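Side-chain contacts in beta 1-3 glucanase (Clostridium beijerinckii NCIMB 8052, PDB 5H4E), which probably hydrolyses beta-1,3-glucan chains, as a bacterial glycoside hydrolase of family GH64: residues N191-A195 with E196-L200; P329-Y332 with F333-F336; Q302-A305 with A306-H310. One frame throughout, in Å; residues are numbered along the deposited sequence.

Interaction 1. Residues N191-A195 with E196-L200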
ATOM      1  N   ASN A 191      -5.302 -21.858   5.716  1.00 25.78           N
ATOM      2  CA  ASN A 191      -4.680 -22.889   6.544  1.00 28.28           C
ATOM      3  C   ASN A 191      -3.589 -22.377   7.483  1.00 29.53           C
ATOM      4  O   ASN A 191      -3.294 -23.007   8.493  1.00 31.03           O
ATOM      5  CB  ASN A 191      -4.102 -23.988   5.651  1.00 29.97           C
ATOM      6  CG  ASN A 191      -5.185 -24.844   5.017  1.00 33.63           C
ATOM      7  OD1 ASN A 191      -6.100 -25.298   5.703  1.00 35.51           O
ATOM      8  ND2 ASN A 191      -5.095 -25.056   3.706  1.00 33.74           N
ATOM      9  N   SER A 192      -2.995 -21.234   7.155  1.00 23.32           N
ATOM     10  CA  SER A 192      -1.850 -20.724   7.916  1.00 23.36           C
ATOM     11  C   SER A 192      -2.201 -19.839   9.117  1.00 26.73           C
ATOM     12  O   SER A 192      -1.723 -20.084  10.219  1.00 24.84           O
ATOM     13  CB  SER A 192      -0.911 -19.948   6.978  1.00 27.53           C
ATOM     14  OG  SER A 192       0.129 -19.313   7.706  1.00 26.72           O
ATOM     15  N   VAL A 193      -3.026 -18.819   8.911  1.00 20.21           N
ATOM     16  CA  VAL A 193      -3.153 -17.760   9.900  1.00 19.53           C
ATOM     17  C   VAL A 193      -3.942 -18.198  11.125  1.00 22.86           C
ATOM     18  O   VAL A 193      -4.758 -19.125  11.047  1.00 20.01           O
ATOM     19  CB  VAL A 193      -3.817 -16.491   9.296  1.00 18.37           C
ATOM     20  CG1 VAL A 193      -2.943 -15.917   8.184  1.00 19.91           C
ATOM     21  CG2 VAL A 193      -5.217 -16.793   8.800  1.00 20.53           C
ATOM     22  N   PRO A 194      -3.682 -17.541  12.267  1.00 19.20           N
ATOM     23  CA  PRO A 194      -4.468 -17.756  13.481  1.00 22.67           C
ATOM     24  C   PRO A 194      -5.945 -17.466  13.252  1.00 23.35           C
ATOM     25  O   PRO A 194      -6.305 -16.778  12.290  1.00 19.85           O
ATOM     26  CB  PRO A 194      -3.857 -16.762  14.476  1.00 24.23           C
ATOM     27  CG  PRO A 194      -2.464 -16.550  13.992  1.00 21.82           C
ATOM     28  CD  PRO A 194      -2.560 -16.608  12.499  1.00 19.96           C
ATOM     29  N   ALA A 195      -6.790 -17.999  14.127  1.00 22.14           N
ATOM     30  CA  ALA A 195      -8.237 -17.913  13.953  1.00 23.79           C
ATOM     31  C   ALA A 195      -8.744 -16.502  13.675  1.00 20.24           C
ATOM     32  O   ALA A 195      -9.613 -16.324  12.835  1.00 23.52           O
ATOM     33  CB  ALA A 195      -8.944 -18.480  15.183  1.00 23.58           C
ATOM     34  N   GLU A 196      -8.215 -15.503  14.380  1.00 21.83           N
ATOM     35  CA  GLU A 196      -8.694 -14.126  14.214  1.00 20.55           C
ATOM     36  C   GLU A 196      -8.546 -13.604  12.784  1.00 19.63           C
ATOM     37  O   GLU A 196      -9.270 -12.697  12.366  1.00 19.72           O
ATOM     38  CB  GLU A 196      -7.954 -13.178  15.169  1.00 21.35           C
ATOM     39  CG  GLU A 196      -8.186 -13.465  16.637  1.00 25.12           C
ATOM     40  CD  GLU A 196      -7.126 -14.378  17.241  1.00 24.74           C
ATOM     41  OE1 GLU A 196      -6.409 -15.069  16.490  1.00 24.46           O
ATOM     42  OE2 GLU A 196      -7.005 -14.396  18.484  1.00 30.77           O
ATOM     43  N   PHE A 197      -7.606 -14.170  12.031  1.00 21.09           N
ATOM     44  CA  PHE A 197      -7.301 -13.652  10.697  1.00 17.79           C
ATOM     45  C   PHE A 197      -7.943 -14.422   9.560  1.00 20.38           C
ATOM     46  O   PHE A 197      -7.881 -13.981   8.415  1.00 17.93           O
ATOM     47  CB  PHE A 197      -5.787 -13.629  10.486  1.00 16.65           C
ATOM     48  CG  PHE A 197      -5.095 -12.606  11.321  1.00 17.17           C
ATOM     49  CD1 PHE A 197      -4.875 -11.330  10.828  1.00 18.84           C
ATOM     50  CD2 PHE A 197      -4.691 -12.912  12.611  1.00 18.97           C
ATOM     51  CE1 PHE A 197      -4.255 -10.371  11.598  1.00 19.70           C
ATOM     52  CE2 PHE A 197      -4.072 -11.956  13.397  1.00 18.79           C
ATOM     53  CZ  PHE A 197      -3.849 -10.680  12.882  1.00 19.19           C
ATOM     54  N   LYS A 198      -8.561 -15.560   9.871  1.00 18.68           N
ATOM     55  CA  LYS A 198      -9.041 -16.468   8.830  1.00 22.25           C
ATOM     56  C   LYS A 198     -10.205 -15.908   8.008  1.00 24.53           C
ATOM     57  O   LYS A 198     -10.252 -16.104   6.789  1.00 22.38           O
ATOM     58  CB  LYS A 198      -9.452 -17.816   9.445  1.00 23.22           C
ATOM     59  CG  LYS A 198      -8.277 -18.657   9.937  1.00 27.57           C
ATOM     60  CD  LYS A 198      -8.688 -20.119  10.113  1.00 30.67           C
ATOM     61  CE  LYS A 198      -7.510 -20.992  10.552  1.00 30.77           C
ATOM     62  NZ  LYS A 198      -7.269 -20.840  11.997  1.00 37.11           N
ATOM     63  N   SER A 199     -11.143 -15.218   8.653  1.00 22.06           N
ATOM     64  CA  SER A 199     -12.342 -14.784   7.926  1.00 21.89           C
ATOM     65  C   SER A 199     -12.096 -13.510   7.124  1.00 22.65           C
ATOM     66  O   SER A 199     -13.022 -12.955   6.536  1.00 21.72           O
ATOM     67  CB  SER A 199     -13.526 -14.580   8.881  1.00 24.76           C
ATOM     68  OG  SER A 199     -13.366 -13.431   9.701  1.00 24.91           O
ATOM     69  N   LEU A 200     -10.849 -13.053   7.087  1.00 18.74           N
ATOM     70  CA  LEU A 200     -10.485 -11.960   6.187  1.00 19.65           C
ATOM     71  C   LEU A 200     -10.606 -12.417   4.740  1.00 18.81           C
ATOM     72  O   LEU A 200     -10.709 -11.596   3.827  1.00 17.70           O
ATOM     73  CB  LEU A 200      -9.059 -11.468   6.471  1.00 16.20           C
ATOM     74  CG  LEU A 200      -8.907 -10.754   7.815  1.00 17.67           C
ATOM     75  CD1 LEU A 200      -7.432 -10.323   8.061  1.00 16.32           C
ATOM     76  CD2 LEU A 200      -9.865  -9.564   7.931  1.00 15.64           C
TER
HETATM   77  O   HOH W   1     -11.603 -15.182  11.662  1.00 23.56           O
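Val-193 meets Phe-197 and Lys-198 at the break between helix 182-192 and the short, weakly bonded helical turn 195-198. It is the first residue to leave helical backbone angles. Its side chain crosses that of Phe-197 at about a right angle, and CG2 of Val-193 lies 3.6 Å from CB of Phe-197. With CG1 anti to the carbonyl carbon (chi1 -63°), CG2 is left between the backbone N and the carbonyl carbon, facing Phe-197 and coming up against CG of Lys-198 as well. The carbonyl of Val-193 receives the ammonium group of Lys-198 in a weak bond; the lysine chain bends at its last torsion (chi4 79°) to bring NZ back.

Pro-194 follows, and its O accepts from Phe-197 N at 2.9 Å. The same oxygen lies at the edge of the Phe-197 ring. CB of Pro-194 is 3.7 Å from OE1 of Glu-196, while the proline ring also packs on Tyr-332 of helix 332-339. Outside the two segments, the Phe-197 ring also meets Tyr-225 edge-to-face and touches Phe-333.

Ala-195 begins the helical turn. Its O accepts from Lys-198 N at 3.2 Å with a nearly straight N-H (164°). Like the bond to Pro-194 O, this one spans three residues, as in a tight 3-10-like turn. A water extends the turn by one residue: it donates to Ala-195 O at 2.6 Å and accepts from Ser-199 N at 3.0 Å.

Interaction 2. Residues P329-Y332 with F333-F336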
ATOM      1  N   PRO A 329      -0.213 -10.782  20.070  1.00 20.85           N
ATOM      2  CA  PRO A 329      -0.775 -10.354  18.786  1.00 18.58           C
ATOM      3  C   PRO A 329       0.299  -9.867  17.821  1.00 18.56           C
ATOM      4  O   PRO A 329       1.236  -9.184  18.218  1.00 18.09           O
ATOM      5  CB  PRO A 329      -1.693  -9.202  19.185  1.00 19.27           C
ATOM      6  CG  PRO A 329      -0.997  -8.583  20.342  1.00 18.63           C
ATOM      7  CD  PRO A 329      -0.404  -9.754  21.111  1.00 22.33           C
ATOM      8  N   ALA A 330       0.138 -10.203  16.547  1.00 17.44           N
ATOM      9  CA  ALA A 330       1.010  -9.667  15.514  1.00 19.30           C
ATOM     10  C   ALA A 330       0.201  -9.563  14.236  1.00 15.30           C
ATOM     11  O   ALA A 330      -0.904 -10.101  14.159  1.00 16.29           O
ATOM     12  CB  ALA A 330       2.228 -10.561  15.320  1.00 17.42           C
ATOM     13  N   ASN A 331       0.742  -8.889  13.232  1.00 14.28           N
ATOM     14  CA  ASN A 331       0.004  -8.760  11.973  1.00 17.12           C
ATOM     15  C   ASN A 331       0.236  -9.997  11.104  1.00 16.59           C
ATOM     16  O   ASN A 331       1.063  -9.990  10.197  1.00 16.77           O
ATOM     17  CB  ASN A 331       0.402  -7.480  11.241  1.00 16.42           C
ATOM     18  CG  ASN A 331      -0.588  -7.099  10.170  1.00 15.97           C
ATOM     19  OD1 ASN A 331      -1.140  -7.966   9.511  1.00 15.33           O
ATOM     20  ND2 ASN A 331      -0.829  -5.794   9.999  1.00 15.46           N
ATOM     21  N   TYR A 332      -0.494 -11.066  11.397  1.00 16.17           N
ATOM     22  CA  TYR A 332      -0.290 -12.333  10.686  1.00 15.61           C
ATOM     23  C   TYR A 332      -0.724 -12.275   9.222  1.00 16.67           C
ATOM     24  O   TYR A 332      -0.238 -13.039   8.389  1.00 17.12           O
ATOM     25  CB  TYR A 332      -1.015 -13.459  11.429  1.00 17.07           C
ATOM     26  CG  TYR A 332      -0.283 -13.807  12.709  1.00 16.37           C
ATOM     27  CD1 TYR A 332       0.910 -14.530  12.662  1.00 18.75           C
ATOM     28  CD2 TYR A 332      -0.738 -13.366  13.944  1.00 18.44           C
ATOM     29  CE1 TYR A 332       1.607 -14.847  13.816  1.00 22.43           C
ATOM     30  CE2 TYR A 332      -0.048 -13.693  15.125  1.00 18.57           C
ATOM     31  CZ  TYR A 332       1.129 -14.426  15.042  1.00 20.81           C
ATOM     32  OH  TYR A 332       1.838 -14.767  16.178  1.00 24.58           O
ATOM     33  N   PHE A 333      -1.624 -11.357   8.912  1.00 13.38           N
ATOM     34  CA  PHE A 333      -1.910 -11.026   7.512  1.00 16.24           C
ATOM     35  C   PHE A 333      -0.607 -10.576   6.806  1.00 16.15           C
ATOM     36  O   PHE A 333      -0.207 -11.149   5.789  1.00 14.35           O
ATOM     37  CB  PHE A 333      -3.006  -9.951   7.447  1.00 17.31           C
ATOM     38  CG  PHE A 333      -3.259  -9.382   6.063  1.00 16.16           C
ATOM     39  CD1 PHE A 333      -2.560  -8.264   5.617  1.00 15.31           C
ATOM     40  CD2 PHE A 333      -4.216  -9.951   5.225  1.00 15.55           C
ATOM     41  CE1 PHE A 333      -2.788  -7.727   4.347  1.00 17.26           C
ATOM     42  CE2 PHE A 333      -4.461  -9.417   3.948  1.00 14.75           C
ATOM     43  CZ  PHE A 333      -3.745  -8.304   3.510  1.00 18.15           C
ATOM     44  N   ALA A 334       0.068  -9.579   7.369  1.00 13.25           N
ATOM     45  CA  ALA A 334       1.298  -9.060   6.769  1.00 15.67           C
ATOM     46  C   ALA A 334       2.346 -10.159   6.638  1.00 17.29           C
ATOM     47  O   ALA A 334       2.983 -10.306   5.594  1.00 16.06           O
ATOM     48  CB  ALA A 334       1.855  -7.904   7.596  1.00 13.89           C
ATOM     49  N   LYS A 335       2.521 -10.920   7.711  1.00 14.56           N
ATOM     50  CA  LYS A 335       3.507 -12.004   7.725  1.00 16.42           C
ATOM     51  C   LYS A 335       3.250 -13.008   6.597  1.00 15.77           C
ATOM     52  O   LYS A 335       4.200 -13.466   5.950  1.00 16.17           O
ATOM     53  CB  LYS A 335       3.507 -12.691   9.089  1.00 16.78           C
ATOM     54  CG  LYS A 335       4.324 -14.002   9.191  1.00 18.08           C
ATOM     55  CD  LYS A 335       5.814 -13.867   8.834  1.00 19.53           C
ATOM     56  CE  LYS A 335       6.599 -15.126   9.294  1.00 22.83           C
ATOM     57  NZ  LYS A 335       8.037 -15.106   8.852  1.00 25.14           N
ATOM     58  N   PHE A 336       1.983 -13.334   6.332  1.00 15.83           N
ATOM     59  CA  PHE A 336       1.700 -14.252   5.228  1.00 16.14           C
ATOM     60  C   PHE A 336       2.288 -13.758   3.889  1.00 16.44           C
ATOM     61  O   PHE A 336       2.886 -14.540   3.135  1.00 16.80           O
ATOM     62  CB  PHE A 336       0.190 -14.499   5.054  1.00 13.82           C
ATOM     63  CG  PHE A 336      -0.106 -15.613   4.079  1.00 17.41           C
ATOM     64  CD1 PHE A 336      -0.422 -15.340   2.762  1.00 20.67           C
ATOM     65  CD2 PHE A 336       0.003 -16.939   4.478  1.00 18.27           C
ATOM     66  CE1 PHE A 336      -0.660 -16.373   1.853  1.00 20.00           C
ATOM     67  CE2 PHE A 336      -0.234 -17.971   3.587  1.00 21.71           C
ATOM     68  CZ  PHE A 336      -0.562 -17.686   2.272  1.00 19.41           C
TER
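The side-chain amide of Asn-331 and the ring of Phe-333 run alongside each other, their planes 41° apart. OD1 of Asn-331 sits at the ring's edge, near its plane, and comes to 3.4 Å from CB of Phe-333. Against the amide also rests the methyl of Ala-334, with CB 3.6 Å from CG of Asn-331.

Asn-331 is the N-cap of helix 332-339. With CG anti to the backbone N (chi1 -163°), its OD1 turns back to take the N-H of Ala-334 at 2.9 Å; the bond is fairly straight at hydrogen (162°), but the donor stands above the amide plane. Its main-chain O accepts from Lys-335 N at 3.0 Å, and Phe-336 N bonds to Tyr-332 O in the next helical step. Lys-335 sends its ammonium group away to a salt bridge with Asp-339.

The other end of the cap amide is held too, since ND2 donates to OD1 of Asn-308. One buried amide thus caps the first turn of one helix with its oxygen and ties to the end of another with its nitrogen, which should fix which way round it sits.

Interaction 3. Residues Q302-A305 with A306-H310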
ATOM      1  N   GLN A 302       8.776   3.530  13.064  1.00 19.83           N
ATOM      2  CA  GLN A 302       9.454   2.412  13.701  1.00 21.13           C
ATOM      3  C   GLN A 302       8.575   1.768  14.763  1.00 19.65           C
ATOM      4  O   GLN A 302       8.508   0.545  14.857  1.00 19.35           O
ATOM      5  CB  GLN A 302      10.760   2.881  14.311  1.00 20.02           C
ATOM      6  CG  GLN A 302      11.760   3.318  13.282  1.00 21.04           C
ATOM      7  CD  GLN A 302      12.639   2.176  12.827  1.00 27.60           C
ATOM      8  OE1 GLN A 302      12.522   1.053  13.331  1.00 28.77           O
ATOM      9  NE2 GLN A 302      13.548   2.456  11.893  1.00 26.68           N
ATOM     10  N   VAL A 303       7.904   2.590  15.561  1.00 19.44           N
ATOM     11  CA  VAL A 303       7.080   2.072  16.652  1.00 21.05           C
ATOM     12  C   VAL A 303       5.865   1.332  16.086  1.00 18.50           C
ATOM     13  O   VAL A 303       5.533   0.223  16.512  1.00 17.56           O
ATOM     14  CB  VAL A 303       6.650   3.213  17.608  1.00 23.31           C
ATOM     15  CG1 VAL A 303       5.580   2.745  18.570  1.00 18.67           C
ATOM     16  CG2 VAL A 303       7.887   3.744  18.379  1.00 21.50           C
ATOM     17  N   CYS A 304       5.219   1.915  15.088  1.00 17.47           N
ATOM     18  CA  CYS A 304       4.092   1.232  14.464  1.00 17.76           C
ATOM     19  C   CYS A 304       4.507  -0.129  13.884  1.00 16.43           C
ATOM     20  O   CYS A 304       3.854  -1.151  14.120  1.00 15.08           O
ATOM     21  CB  CYS A 304       3.485   2.108  13.367  1.00 20.46           C
ATOM     22  SG  CYS A 304       2.040   1.379  12.581  1.00 21.91           S
ATOM     23  N   ALA A 305       5.594  -0.134  13.123  1.00 17.08           N
ATOM     24  CA  ALA A 305       6.089  -1.369  12.520  1.00 16.81           C
ATOM     25  C   ALA A 305       6.441  -2.382  13.602  1.00 16.16           C
ATOM     26  O   ALA A 305       6.184  -3.574  13.443  1.00 14.47           O
ATOM     27  CB  ALA A 305       7.298  -1.092  11.633  1.00 16.99           C
ATOM     28  N   ALA A 306       7.007  -1.915  14.715  1.00 15.36           N
ATOM     29  CA  ALA A 306       7.421  -2.853  15.769  1.00 16.01           C
ATOM     30  C   ALA A 306       6.207  -3.473  16.471  1.00 16.24           C
ATOM     31  O   ALA A 306       6.230  -4.646  16.878  1.00 16.29           O
ATOM     32  CB  ALA A 306       8.331  -2.151  16.781  1.00 18.12           C
ATOM     33  N   PHE A 307       5.137  -2.697  16.602  1.00 15.66           N
ATOM     34  CA  PHE A 307       3.890  -3.259  17.105  1.00 15.59           C
ATOM     35  C   PHE A 307       3.364  -4.328  16.169  1.00 16.45           C
ATOM     36  O   PHE A 307       3.090  -5.441  16.613  1.00 17.06           O
ATOM     37  CB  PHE A 307       2.842  -2.171  17.322  1.00 15.36           C
ATOM     38  CG  PHE A 307       2.899  -1.559  18.694  1.00 17.61           C
ATOM     39  CD1 PHE A 307       2.605  -2.321  19.814  1.00 21.22           C
ATOM     40  CD2 PHE A 307       3.242  -0.223  18.866  1.00 18.30           C
ATOM     41  CE1 PHE A 307       2.653  -1.759  21.093  1.00 20.43           C
ATOM     42  CE2 PHE A 307       3.301   0.336  20.147  1.00 17.93           C
ATOM     43  CZ  PHE A 307       2.994  -0.436  21.245  1.00 18.59           C
ATOM     44  N   ASN A 308       3.250  -4.023  14.876  1.00 15.61           N
ATOM     45  CA  ASN A 308       2.774  -5.026  13.926  1.00 15.38           C
ATOM     46  C   ASN A 308       3.616  -6.301  13.910  1.00 17.01           C
ATOM     47  O   ASN A 308       3.087  -7.407  13.730  1.00 17.15           O
ATOM     48  CB  ASN A 308       2.730  -4.449  12.512  1.00 16.16           C
ATOM     49  CG  ASN A 308       1.525  -3.571  12.296  1.00 17.10           C
ATOM     50  OD1 ASN A 308       0.428  -4.062  12.043  1.00 20.32           O
ATOM     51  ND2 ASN A 308       1.710  -2.270  12.444  1.00 17.03           N
ATOM     52  N   ARG A 309       4.920  -6.135  14.101  1.00 16.02           N
ATOM     53  CA  ARG A 309       5.870  -7.247  14.042  1.00 13.97           C
ATOM     54  C   ARG A 309       6.071  -7.922  15.403  1.00 15.91           C
ATOM     55  O   ARG A 309       6.795  -8.923  15.496  1.00 16.82           O
ATOM     56  CB  ARG A 309       7.219  -6.752  13.498  1.00 13.93           C
ATOM     57  CG  ARG A 309       7.171  -6.327  12.023  1.00 15.78           C
ATOM     58  CD  ARG A 309       8.388  -5.482  11.623  1.00 14.81           C
ATOM     59  NE  ARG A 309       8.359  -5.136  10.203  1.00 17.17           N
ATOM     60  CZ  ARG A 309       9.143  -4.221   9.634  1.00 21.19           C
ATOM     61  NH1 ARG A 309      10.015  -3.531  10.369  1.00 19.45           N
ATOM     62  NH2 ARG A 309       9.039  -3.977   8.329  1.00 19.52           N
ATOM     63  N   HIS A 310       5.395  -7.393  16.428  1.00 16.53           N
ATOM     64  CA  HIS A 310       5.513  -7.830  17.828  1.00 18.65           C
ATOM     65  C   HIS A 310       6.981  -7.902  18.279  1.00 16.97           C
ATOM     66  O   HIS A 310       7.464  -8.947  18.698  1.00 17.04           O
ATOM     67  CB  HIS A 310       4.816  -9.190  18.044  1.00 16.70           C
ATOM     68  CG  HIS A 310       4.560  -9.525  19.488  1.00 18.13           C
ATOM     69  ND1 HIS A 310       3.288  -9.607  20.019  1.00 18.22           N
ATOM     70  CD2 HIS A 310       5.408  -9.829  20.504  1.00 19.32           C
ATOM     71  CE1 HIS A 310       3.363  -9.935  21.299  1.00 17.53           C
ATOM     72  NE2 HIS A 310       4.637 -10.077  21.618  1.00 19.95           N
TER
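Cys-304 and Asn-308 meet one turn apart in the last turns of helix 294-309, which closes in a Schellman motif at His-310. The carbonyl of Cys-304 is gripped twice by Asn-308. The backbone N-H arrives in the carbonyl plane and almost straight, 173° at the hydrogen, with N 3.0 Å from Cys-304 O. The side-chain ND2 of Asn-308 reaches the same oxygen at 2.9 Å from above that plane, and lies 3.7 Å from SG of Cys-304.

Asn-308 has its CG anti to the carbonyl carbon (chi1 -78°), which folds the amide back along the helix. Both ends of that buried amide have further partners: ND2 also donates to Val-282 O, and OD1 is hydrogen-bonded outside this helix.

The other carbonyls are met by ordinary helical bonds. Gln-302 O takes Ala-306 N, Val-303 O takes Phe-307 N, and Ala-305 O takes Arg-309 N. Val-303 also packs along Phe-307, CG1 of the valine 3.7 Å from CE2 of the Phe-307 ring, which packs on toward Ile-230 and Val-233 of helix 227-236.

The Arg-309 chain runs extended past Ala-305. Its charge is answered by Asp-352, which forms a salt bridge with NH2, while Val-354 O takes a further bond from the same nitrogen. At the helix end, His-310 N bonds back to Phe-307 O at 3.0 Å. Over one face of the Arg-309 guanidinium, offset toward its rim, sits CB of Ala-305, 3.9 Å from NH1.

In the fold
Along the chain the order is interaction 1, interaction 3, interaction 2, yet in space interaction 2 lies between the others: its centre is about 10 Å from that of interaction 1 and about 11 Å from that of interaction 3, while the centres of interactions 1 and 3 are about 20 Å apart. Helix 294-309 and helix 332-339 are consecutive, and the end of the first meets the start of the second through probable hydrogen bonds from Asn-331 N to Asn-308 O and from His-310 ND1 to Pro-329 O. On its other flank, 329-336 packs against Phe-197 and Pro-194. Interaction 2 thus touches each of the other two, which do not touch each other.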